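Local coordinates for Serine/threonine-protein acetyltransferase HopZ1a (Pseudomonas syringae pv. syringae, PDB 5KLP), which transfers acetyl groups from acetyl-CoA to serine, threonine and lysine residues of host proteins such as tubulin, using inositol hexakisphosphate as an allosteric cofactor, at residues 42-47 against 66-71; 60-65 against 120-125; 193-198 against 326-331. The protein carries 10 engineered substitutions. All coordinates share one frame; numbering follows the deposited sequence.

Interaction 1: residues 42-47 against 66-71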
loop_
_atom_site.group_PDB
_atom_site.type_symbol
_atom_site.label_atom_id
_atom_site.label_comp_id
_atom_site.label_asym_id
_atom_site.label_seq_id
_atom_site.Cartn_x
_atom_site.Cartn_y
_atom_site.Cartn_z
ATOM N N LYS A 42 -16.989 13.261 10.507
ATOM C CA LYS A 42 -18.114 12.472 11.000
ATOM C C LYS A 42 -18.778 11.732 9.846
ATOM O O LYS A 42 -19.113 10.553 9.968
ATOM C CB LYS A 42 -19.146 13.355 11.717
ATOM N N ALA A 43 -18.990 12.434 8.737
ATOM C CA ALA A 43 -19.603 11.834 7.556
ATOM C C ALA A 43 -18.719 10.707 7.029
ATOM O O ALA A 43 -19.198 9.638 6.670
ATOM C CB ALA A 43 -19.837 12.881 6.479
ATOM N N TYR A 44 -17.416 10.957 7.009
ATOM C CA TYR A 44 -16.457 9.958 6.579
ATOM C C TYR A 44 -16.549 8.721 7.458
ATOM O O TYR A 44 -16.567 7.595 6.964
ATOM C CB TYR A 44 -15.048 10.530 6.610
ATOM C CG TYR A 44 -13.973 9.551 6.167
ATOM C CD1 TYR A 44 -14.124 8.793 5.008
ATOM C CD2 TYR A 44 -12.791 9.425 6.883
ATOM C CE1 TYR A 44 -13.128 7.910 4.594
ATOM C CE2 TYR A 44 -11.784 8.546 6.469
ATOM C CZ TYR A 44 -11.960 7.796 5.331
ATOM O OH TYR A 44 -10.954 6.921 4.942
ATOM N N GLY A 45 -16.586 8.936 8.765
ATOM C CA GLY A 45 -16.746 7.845 9.705
ATOM C C GLY A 45 -18.014 7.045 9.486
ATOM O O GLY A 45 -17.994 5.821 9.525
ATOM N N GLN A 46 -19.124 7.732 9.234
ATOM C CA GLN A 46 -20.393 7.040 9.066
ATOM C C GLN A 46 -20.394 6.216 7.789
ATOM O O GLN A 46 -20.889 5.087 7.776
ATOM C CB GLN A 46 -21.557 8.035 9.061
ATOM C CG GLN A 46 -22.926 7.380 9.092
ATOM C CD GLN A 46 -23.077 6.401 10.240
ATOM O OE1 GLN A 46 -22.974 6.774 11.410
ATOM N NE2 GLN A 46 -23.320 5.139 9.909
ATOM N N ALA A 47 -19.827 6.777 6.721
ATOM C CA ALA A 47 -19.717 6.062 5.450
ATOM C C ALA A 47 -18.884 4.794 5.618
ATOM O O ALA A 47 -19.238 3.731 5.103
ATOM C CB ALA A 47 -19.100 6.955 4.383
ATOM N N ALA A 66 -9.063 9.591 0.048
ATOM C CA ALA A 66 -8.054 10.545 -0.391
ATOM C C ALA A 66 -8.289 11.920 0.227
ATOM O O ALA A 66 -7.342 12.611 0.592
ATOM C CB ALA A 66 -8.044 10.638 -1.920
ATOM N N THR A 67 -9.560 12.296 0.346
ATOM C CA THR A 67 -9.961 13.563 0.953
ATOM C C THR A 67 -9.528 13.668 2.412
ATOM O O THR A 67 -9.135 14.736 2.884
ATOM C CB THR A 67 -11.497 13.742 0.864
ATOM O OG1 THR A 67 -11.872 13.842 -0.513
ATOM C CG2 THR A 67 -11.956 14.990 1.599
ATOM N N HIS A 68 -9.575 12.555 3.129
ATOM C CA HIS A 68 -9.276 12.611 4.546
ATOM C C HIS A 68 -7.898 12.050 4.867
ATOM O O HIS A 68 -7.536 11.932 6.044
ATOM C CB HIS A 68 -10.354 11.865 5.322
ATOM C CG HIS A 68 -11.714 12.466 5.149
ATOM N ND1 HIS A 68 -12.053 13.687 5.687
ATOM C CD2 HIS A 68 -12.798 12.045 4.456
ATOM C CE1 HIS A 68 -13.299 13.981 5.359
ATOM N NE2 HIS A 68 -13.776 13.000 4.617
ATOM N N LEU A 69 -7.122 11.738 3.828
ATOM C CA LEU A 69 -5.813 11.108 4.031
ATOM C C LEU A 69 -4.841 11.986 4.817
ATOM O O LEU A 69 -4.114 11.490 5.691
ATOM C CB LEU A 69 -5.186 10.724 2.687
ATOM C CG LEU A 69 -3.821 10.042 2.815
ATOM C CD1 LEU A 69 -3.941 8.813 3.693
ATOM C CD2 LEU A 69 -3.255 9.686 1.455
ATOM N N ASP A 70 -4.821 13.283 4.531
ATOM C CA ASP A 70 -3.915 14.181 5.246
ATOM C C ASP A 70 -4.108 14.068 6.763
ATOM O O ASP A 70 -3.138 14.093 7.519
ATOM C CB ASP A 70 -4.109 15.639 4.814
ATOM C CG ASP A 70 -3.614 15.903 3.404
ATOM O OD1 ASP A 70 -2.864 15.063 2.855
ATOM O OD2 ASP A 70 -3.957 16.968 2.850
ATOM N N ALA A 71 -5.353 13.932 7.205
ATOM C CA ALA A 71 -5.625 13.854 8.640
ATOM C C ALA A 71 -5.059 12.566 9.228
ATOM O O ALA A 71 -4.470 12.567 10.311
ATOM C CB ALA A 71 -7.113 13.956 8.915
#
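Tyr44 meets His68 through one stacked pair of rings, which carries the whole contact between residues 42-47 and 66-71. Tyr44 sends its ring across toward the second helix: CG stands anti to the backbone N (chi1 -180°), and the ring lies against the imidazole with centroids 4.4 Å apart and planes at 23°. This is an offset stack, because His68 CD2 sits over the rim of the phenol at Tyr44 CG, 3.2 Å away, while His68 NE2 has slid past the ring to lie 3.4 Å from Tyr44 CB. On the same pair, His68 CB makes a CH-pi contact 4.1 Å from the centroid of the Tyr44 ring.

The motif is helix-on-helix packing between helices 40-53 and 61-79 of the YopJ-family acetyltransferase, with Tyr44 and His68 also the closest pair by CA atoms, 7.9 Å apart. The phenol of Tyr44, a buried residue, ends in a hydroxyl whose probable hydrogen-bond partner is Asp65, one helical turn before His68. Met72, Met191, Arg329 and Ile333 pack round the same tyrosine. Further along, Ala47 turns to Phe61 and Leu64 of helix 61-79.

Interaction 2: residues 60-65 against 120-125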
loop_
_atom_site.group_PDB
_atom_site.type_symbol
_atom_site.label_atom_id
_atom_site.label_comp_id
_atom_site.label_asym_id
_atom_site.label_seq_id
_atom_site.Cartn_x
_atom_site.Cartn_y
_atom_site.Cartn_z
ATOM N N SER A 60 -17.857 6.244 -3.411
ATOM C CA SER A 60 -16.558 5.811 -3.918
ATOM C C SER A 60 -15.516 6.130 -2.864
ATOM O O SER A 60 -15.259 7.301 -2.568
ATOM C CB SER A 60 -16.206 6.508 -5.229
ATOM O OG SER A 60 -14.799 6.628 -5.355
ATOM N N PHE A 61 -14.898 5.099 -2.306
ATOM C CA PHE A 61 -13.987 5.350 -1.205
ATOM C C PHE A 61 -12.632 5.858 -1.620
ATOM O O PHE A 61 -11.963 6.513 -0.820
ATOM C CB PHE A 61 -13.870 4.114 -0.327
ATOM C CG PHE A 61 -14.910 4.084 0.736
ATOM C CD1 PHE A 61 -16.207 3.676 0.439
ATOM C CD2 PHE A 61 -14.622 4.540 2.018
ATOM C CE1 PHE A 61 -17.193 3.687 1.415
ATOM C CE2 PHE A 61 -15.605 4.552 3.001
ATOM C CZ PHE A 61 -16.890 4.119 2.700
ATOM N N ALA A 62 -12.227 5.601 -2.859
ATOM C CA ALA A 62 -10.961 6.160 -3.327
ATOM C C ALA A 62 -10.963 7.677 -3.142
ATOM O O ALA A 62 -10.005 8.237 -2.628
ATOM C CB ALA A 62 -10.701 5.795 -4.788
ATOM N N GLU A 63 -12.051 8.339 -3.523
ATOM C CA GLU A 63 -12.113 9.791 -3.381
ATOM C C GLU A 63 -12.270 10.194 -1.904
ATOM O O GLU A 63 -11.585 11.104 -1.436
ATOM C CB GLU A 63 -13.224 10.374 -4.269
ATOM C CG GLU A 63 -14.528 10.776 -3.588
ATOM C CD GLU A 63 -15.708 10.809 -4.559
ATOM O OE1 GLU A 63 -15.542 10.379 -5.724
ATOM O OE2 GLU A 63 -16.800 11.266 -4.161
ATOM N N LEU A 64 -13.152 9.515 -1.169
ATOM C CA LEU A 64 -13.342 9.807 0.249
ATOM C C LEU A 64 -12.085 9.558 1.088
ATOM O O LEU A 64 -11.719 10.389 1.920
ATOM C CB LEU A 64 -14.496 8.991 0.825
ATOM C CG LEU A 64 -15.910 9.529 0.617
ATOM C CD1 LEU A 64 -16.918 8.580 1.250
ATOM C CD2 LEU A 64 -16.022 10.920 1.225
ATOM N N ASP A 65 -11.444 8.411 0.899
ATOM C CA ASP A 65 -10.207 8.140 1.617
ATOM C C ASP A 65 -9.182 9.233 1.326
ATOM O O ASP A 65 -8.526 9.746 2.239
ATOM C CB ASP A 65 -9.604 6.783 1.224
ATOM C CG ASP A 65 -10.432 5.598 1.691
ATOM O OD1 ASP A 65 -11.269 5.747 2.613
ATOM O OD2 ASP A 65 -10.231 4.502 1.124
ATOM N N THR A 120 -5.295 13.510 -12.105
ATOM C CA THR A 120 -4.976 12.426 -11.171
ATOM C C THR A 120 -6.186 11.508 -11.062
ATOM O O THR A 120 -7.325 11.960 -11.089
ATOM C CB THR A 120 -4.546 12.938 -9.780
ATOM O OG1 THR A 120 -5.614 13.684 -9.193
ATOM C CG2 THR A 120 -3.297 13.842 -9.899
ATOM N N LEU A 121 -5.925 10.209 -10.963
ATOM C CA LEU A 121 -6.970 9.220 -11.137
ATOM C C LEU A 121 -7.028 8.217 -10.001
ATOM O O LEU A 121 -7.401 7.059 -10.222
ATOM C CB LEU A 121 -6.762 8.473 -12.459
ATOM C CG LEU A 121 -6.980 9.312 -13.717
ATOM C CD1 LEU A 121 -6.712 8.499 -14.991
ATOM C CD2 LEU A 121 -8.380 9.877 -13.707
ATOM N N LYS A 122 -6.690 8.657 -8.791
ATOM C CA LYS A 122 -6.679 7.750 -7.652
ATOM C C LYS A 122 -5.698 6.584 -7.927
ATOM O O LYS A 122 -4.548 6.819 -8.322
ATOM C CB LYS A 122 -8.102 7.238 -7.358
ATOM C CG LYS A 122 -9.169 8.345 -7.163
ATOM C CD LYS A 122 -8.738 9.382 -6.111
ATOM C CE LYS A 122 -9.667 10.613 -6.067
ATOM N NZ LYS A 122 -9.441 11.577 -7.191
ATOM N N HIS A 123 -6.154 5.342 -7.764
ATOM C CA HIS A 123 -5.259 4.177 -7.928
ATOM C C HIS A 123 -3.921 4.350 -7.199
ATOM O O HIS A 123 -2.846 4.086 -7.758
ATOM C CB HIS A 123 -4.979 3.902 -9.410
ATOM C CG HIS A 123 -6.180 3.426 -10.159
ATOM N ND1 HIS A 123 -7.172 4.280 -10.592
ATOM C CD2 HIS A 123 -6.563 2.181 -10.523
ATOM C CE1 HIS A 123 -8.110 3.579 -11.207
ATOM N NE2 HIS A 123 -7.763 2.304 -11.181
ATOM N N HIS A 124 -4.006 4.793 -5.957
ATOM C CA HIS A 124 -2.837 5.167 -5.170
ATOM C C HIS A 124 -1.802 4.069 -4.966
ATOM O O HIS A 124 -2.125 2.883 -4.918
ATOM C CB HIS A 124 -3.300 5.670 -3.807
ATOM C CG HIS A 124 -4.047 6.963 -3.870
ATOM N ND1 HIS A 124 -5.295 7.076 -4.444
ATOM C CD2 HIS A 124 -3.706 8.207 -3.459
ATOM C CE1 HIS A 124 -5.701 8.332 -4.366
ATOM N NE2 HIS A 124 -4.753 9.040 -3.778
ATOM N N VAL A 125 -0.551 4.483 -4.827
ATOM C CA VAL A 125 0.509 3.579 -4.408
ATOM C C VAL A 125 1.289 4.248 -3.295
ATOM O O VAL A 125 1.071 5.422 -2.995
ATOM C CB VAL A 125 1.456 3.216 -5.565
ATOM C CG1 VAL A 125 0.676 2.495 -6.670
ATOM C CG2 VAL A 125 2.142 4.477 -6.091
#
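Lys122 lays its aliphatic chain against the first turn of helix 61-79, where it touches Ala62 and Glu63. The loop that carries it links strands 105-110 and 125-130 of the mixed sheet in this acetyltransferase of the Peptidase_CA clan, and its next residue is the active-site His123. In the first shell, Ala62 CB points into the loop and meets Lys122 CG at 3.8 Å, with Lys122 CB almost as near. Lys122 CG lies beside its own backbone N (chi1 -54°), and a bend at chi2 turns the chain along the helix, bringing CE to 3.7 Å from Glu63 CA. The two charged ends stay apart: Glu63 OE1 and Lys122 NZ are 6.4 Å from each other, and the end of the Glu63 side chain leads away from the loop. The contact therefore rests on apolar carbons of Lys122, Ala62 and Glu63, with 128 Å² buried.

One shell out, the imidazole of His124 has Lys122 CD at its edge, in the ring plane, while Val190 and Ser193 of helix 189-202 pack on the same histidine. The backbone of Lys122 is bonded to Gln112. A citrate, probably from the crystallisation liquor, is hydrogen-bonded to NE2 of both His123 and His124, and Cys189 of the active site lies about 6 Å from Ala62 by side chain. Within the loop, the orientation of the His123 ring is fixed at one end by a nearly straight bond of 2.8 Å from its ND1 to Leu121 O, with the carbonyl oxygen only 2° out of the imidazole plane.

Interaction 3: residues 193-198 against 326-331. With IHP (inositol hexakisphosphate), chain D.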
loop_
_atom_site.group_PDB
_atom_site.type_symbol
_atom_site.label_atom_id
_atom_site.label_comp_id
_atom_site.label_asym_id
_atom_site.label_seq_id
_atom_site.Cartn_x
_atom_site.Cartn_y
_atom_site.Cartn_z
ATOM N N SER A 193 -2.379 1.647 0.666
ATOM C CA SER A 193 -1.167 2.451 0.605
ATOM C C SER A 193 -0.794 3.005 1.980
ATOM O O SER A 193 0.383 3.039 2.341
ATOM C CB SER A 193 -1.335 3.594 -0.410
ATOM O OG SER A 193 -1.500 3.089 -1.731
ATOM N N LEU A 194 -1.795 3.469 2.729
ATOM C CA LEU A 194 -1.556 3.973 4.083
ATOM C C LEU A 194 -1.062 2.842 4.975
ATOM O O LEU A 194 -0.079 2.991 5.703
ATOM C CB LEU A 194 -2.829 4.618 4.665
ATOM C CG LEU A 194 -2.752 5.064 6.127
ATOM C CD1 LEU A 194 -1.615 6.067 6.311
ATOM C CD2 LEU A 194 -4.083 5.668 6.615
ATOM N N ASN A 195 -1.737 1.702 4.915
ATOM C CA ASN A 195 -1.302 0.558 5.707
ATOM C C ASN A 195 0.112 0.152 5.337
ATOM O O ASN A 195 0.926 -0.164 6.204
ATOM C CB ASN A 195 -2.243 -0.639 5.524
ATOM C CG ASN A 195 -1.856 -1.813 6.416
ATOM O OD1 ASN A 195 -1.113 -2.693 6.005
ATOM N ND2 ASN A 195 -2.348 -1.807 7.655
ATOM N N TYR A 196 0.401 0.181 4.043
ATOM C CA TYR A 196 1.707 -0.214 3.543
ATOM C C TYR A 196 2.819 0.709 4.032
ATOM O O TYR A 196 3.936 0.257 4.318
ATOM C CB TYR A 196 1.683 -0.258 2.014
ATOM C CG TYR A 196 1.150 -1.571 1.456
ATOM C CD1 TYR A 196 0.492 -2.497 2.279
ATOM C CD2 TYR A 196 1.342 -1.903 0.116
ATOM C CE1 TYR A 196 0.023 -3.699 1.778
ATOM C CE2 TYR A 196 0.882 -3.111 -0.400
ATOM C CZ TYR A 196 0.228 -4.006 0.434
ATOM O OH TYR A 196 -0.213 -5.201 -0.092
ATOM N N ALA A 197 2.519 2.001 4.127
ATOM C CA ALA A 197 3.489 2.969 4.648
ATOM C C ALA A 197 3.849 2.618 6.082
ATOM O O ALA A 197 5.025 2.586 6.449
ATOM C CB ALA A 197 2.931 4.402 4.575
ATOM N N ILE A 198 2.830 2.358 6.895
ATOM C CA ILE A 198 3.053 1.957 8.290
ATOM C C ILE A 198 3.869 0.657 8.362
ATOM O O ILE A 198 4.781 0.534 9.193
ATOM C CB ILE A 198 1.724 1.764 9.051
ATOM C CG1 ILE A 198 0.917 3.068 9.045
ATOM C CG2 ILE A 198 2.002 1.304 10.496
ATOM C CD1 ILE A 198 -0.490 2.930 9.603
ATOM N N ASP A 326 -11.336 -2.877 5.266
ATOM C CA ASP A 326 -12.408 -1.990 5.727
ATOM C C ASP A 326 -12.319 -1.832 7.242
ATOM O O ASP A 326 -12.646 -0.777 7.795
ATOM C CB ASP A 326 -13.758 -2.552 5.278
ATOM C CG ASP A 326 -13.827 -2.720 3.751
ATOM O OD1 ASP A 326 -13.528 -1.749 3.001
ATOM O OD2 ASP A 326 -14.102 -3.846 3.298
ATOM N N GLY A 327 -11.824 -2.874 7.904
ATOM C CA GLY A 327 -11.528 -2.809 9.323
ATOM C C GLY A 327 -10.369 -1.862 9.607
ATOM O O GLY A 327 -10.395 -1.109 10.581
ATOM N N PHE A 328 -9.346 -1.904 8.758
ATOM C CA PHE A 328 -8.221 -0.990 8.899
ATOM C C PHE A 328 -8.696 0.473 8.792
ATOM O O PHE A 328 -8.234 1.335 9.533
ATOM C CB PHE A 328 -7.135 -1.295 7.852
ATOM C CG PHE A 328 -5.993 -0.310 7.866
ATOM C CD1 PHE A 328 -5.091 -0.287 8.922
ATOM C CD2 PHE A 328 -5.855 0.624 6.853
ATOM C CE1 PHE A 328 -4.051 0.639 8.953
ATOM C CE2 PHE A 328 -4.831 1.553 6.879
ATOM C CZ PHE A 328 -3.924 1.561 7.932
ATOM N N ARG A 329 -9.630 0.744 7.884
ATOM C CA ARG A 329 -10.144 2.106 7.731
ATOM C C ARG A 329 -10.827 2.581 9.015
ATOM O O ARG A 329 -10.626 3.715 9.425
ATOM C CB ARG A 329 -11.105 2.216 6.545
ATOM C CG ARG A 329 -11.654 3.638 6.312
ATOM C CD ARG A 329 -12.302 3.733 4.920
ATOM N NE ARG A 329 -12.860 2.437 4.592
ATOM C CZ ARG A 329 -12.649 1.759 3.472
ATOM N NH1 ARG A 329 -11.912 2.245 2.481
ATOM N NH2 ARG A 329 -13.210 0.580 3.353
ATOM N N LEU A 330 -11.629 1.715 9.632
ATOM C CA LEU A 330 -12.282 2.022 10.899
ATOM C C LEU A 330 -11.238 2.338 11.978
ATOM O O LEU A 330 -11.404 3.255 12.781
ATOM C CB LEU A 330 -13.162 0.848 11.337
ATOM C CG LEU A 330 -14.257 0.444 10.334
ATOM C CD1 LEU A 330 -15.095 -0.702 10.878
ATOM C CD2 LEU A 330 -15.156 1.627 9.982
ATOM N N GLN A 331 -10.165 1.556 11.993
ATOM C CA GLN A 331 -9.068 1.760 12.929
ATOM C C GLN A 331 -8.422 3.133 12.756
ATOM O O GLN A 331 -8.131 3.825 13.742
ATOM C CB GLN A 331 -8.019 0.664 12.749
ATOM C CG GLN A 331 -6.697 0.964 13.403
ATOM C CD GLN A 331 -5.641 -0.069 13.042
ATOM O OE1 GLN A 331 -5.655 -1.193 13.550
ATOM N NE2 GLN A 331 -4.747 0.296 12.123
HETATM C C1 IHP D . -2.338 -2.091 15.604
HETATM C C2 IHP D . -2.540 -2.387 14.050
HETATM C C3 IHP D . -3.526 -3.494 13.513
HETATM C C4 IHP D . -4.216 -4.362 14.667
HETATM C C5 IHP D . -3.555 -4.394 16.032
HETATM C C6 IHP D . -3.391 -2.933 16.427
HETATM O O11 IHP D . -1.099 -2.250 15.994
HETATM P P1 IHP D . -0.015 -1.168 16.717
HETATM O O21 IHP D . 1.387 -1.385 16.152
HETATM O O31 IHP D . 0.032 -1.415 18.228
HETATM O O41 IHP D . -0.355 0.299 16.519
HETATM O O12 IHP D . -1.355 -2.423 13.350
HETATM P P2 IHP D . -1.119 -1.235 12.181
HETATM O O22 IHP D . -1.167 0.160 12.841
HETATM O O32 IHP D . 0.195 -1.362 11.402
HETATM O O42 IHP D . -2.316 -1.266 11.200
HETATM O O13 IHP D . -2.836 -4.228 12.734
HETATM P P3 IHP D . -2.873 -4.633 11.098
HETATM O O23 IHP D . -2.746 -3.512 10.066
HETATM O O33 IHP D . -1.557 -5.406 11.163
HETATM O O43 IHP D . -4.033 -5.542 10.706
HETATM O O14 IHP D . -4.472 -5.614 14.262
HETATM P P4 IHP D . -5.926 -6.090 13.726
HETATM O O24 IHP D . -6.163 -5.655 12.279
HETATM O O34 IHP D . -6.112 -7.617 13.841
HETATM O O44 IHP D . -7.047 -5.458 14.572
HETATM O O15 IHP D . -2.473 -5.181 16.157
HETATM P P5 IHP D . -2.445 -6.597 17.107
HETATM O O25 IHP D . -3.866 -7.005 17.515
HETATM O O35 IHP D . -1.829 -7.781 16.314
HETATM O O45 IHP D . -1.632 -6.421 18.394
HETATM O O16 IHP D . -3.159 -2.826 17.734
HETATM P P6 IHP D . -3.704 -1.612 18.685
HETATM O O26 IHP D . -5.102 -1.182 18.246
HETATM O O36 IHP D . -3.758 -2.040 20.163
HETATM O O46 IHP D . -2.772 -0.398 18.604
#
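Asn195 lies over one face of the Phe328 ring where residues 193-198 and 326-331, on helices 189-202 and 324-340, run with axes 72° apart beside the inositol hexakisphosphate. Followed outward, the asparagine first sets CB over the phenyl ring, 3.8 Å from the Phe328 centroid and 20° off the ring normal, a CH-pi contact. With CG anti to the backbone N (chi1 -176°), the amide then runs over the same ring, its plane standing nearly perpendicular to the phenyl at 89°. At the tip, ND2 hovers above the rim, 3.3 Å from Phe328 CE1, and gives a bent hydrogen bond of 3.0 Å to IHP O23. The one nitrogen thus touches both the ring and the phosphate oxygen.

Around its edge, the Phe328 ring is flanked by Leu194 CG and Ile198 CD1, both 4.1 Å from Phe328 CZ, and by the phosphate oxygen IHP O42. That oxygen also receives a bond of 3.0 Å from Gln331 NE2, one helical turn along from Phe328. Lys26, Lys199, Lys202, Lys262, Ser287 and His290 are among the other residues hydrogen-bonded to the cofactor.

His263 packs against both Asn195 and Phe328. Helix 61-79 backs the crossing through Met72 on Leu194 and Glu76 on Ile198, while helices 21-36 and 40-53 pack on Leu330, through Lys26, Ile27 and Leu30 of the first and Ala48 and Ala52 of the second.

Overall arrangement
Helix 61-79 serves both interaction 1 and interaction 2, whose centres lie 12 Å apart, and Asp65 is where all three contacts converge. Tyr44 OH of interaction 1 approaches Asp65 OD1 at 2.6 Å, a probable hydrogen bond, while Asp65 OD2 forms a salt bridge of 3.1 Å with Arg329 NH1 of interaction 3. Leu69 CD1 and Leu194 CD2 close the third side at 4.3 Å. Interaction 2 carries the active-site His123, and interaction 3 lines the inositol hexakisphosphate pocket; their centres are 14 Å apart. Helix 189-202, which starts at the catalytic Cys189, holds residues 193-198 and so physically links the two sites, consistent with allosteric control by the cofactor.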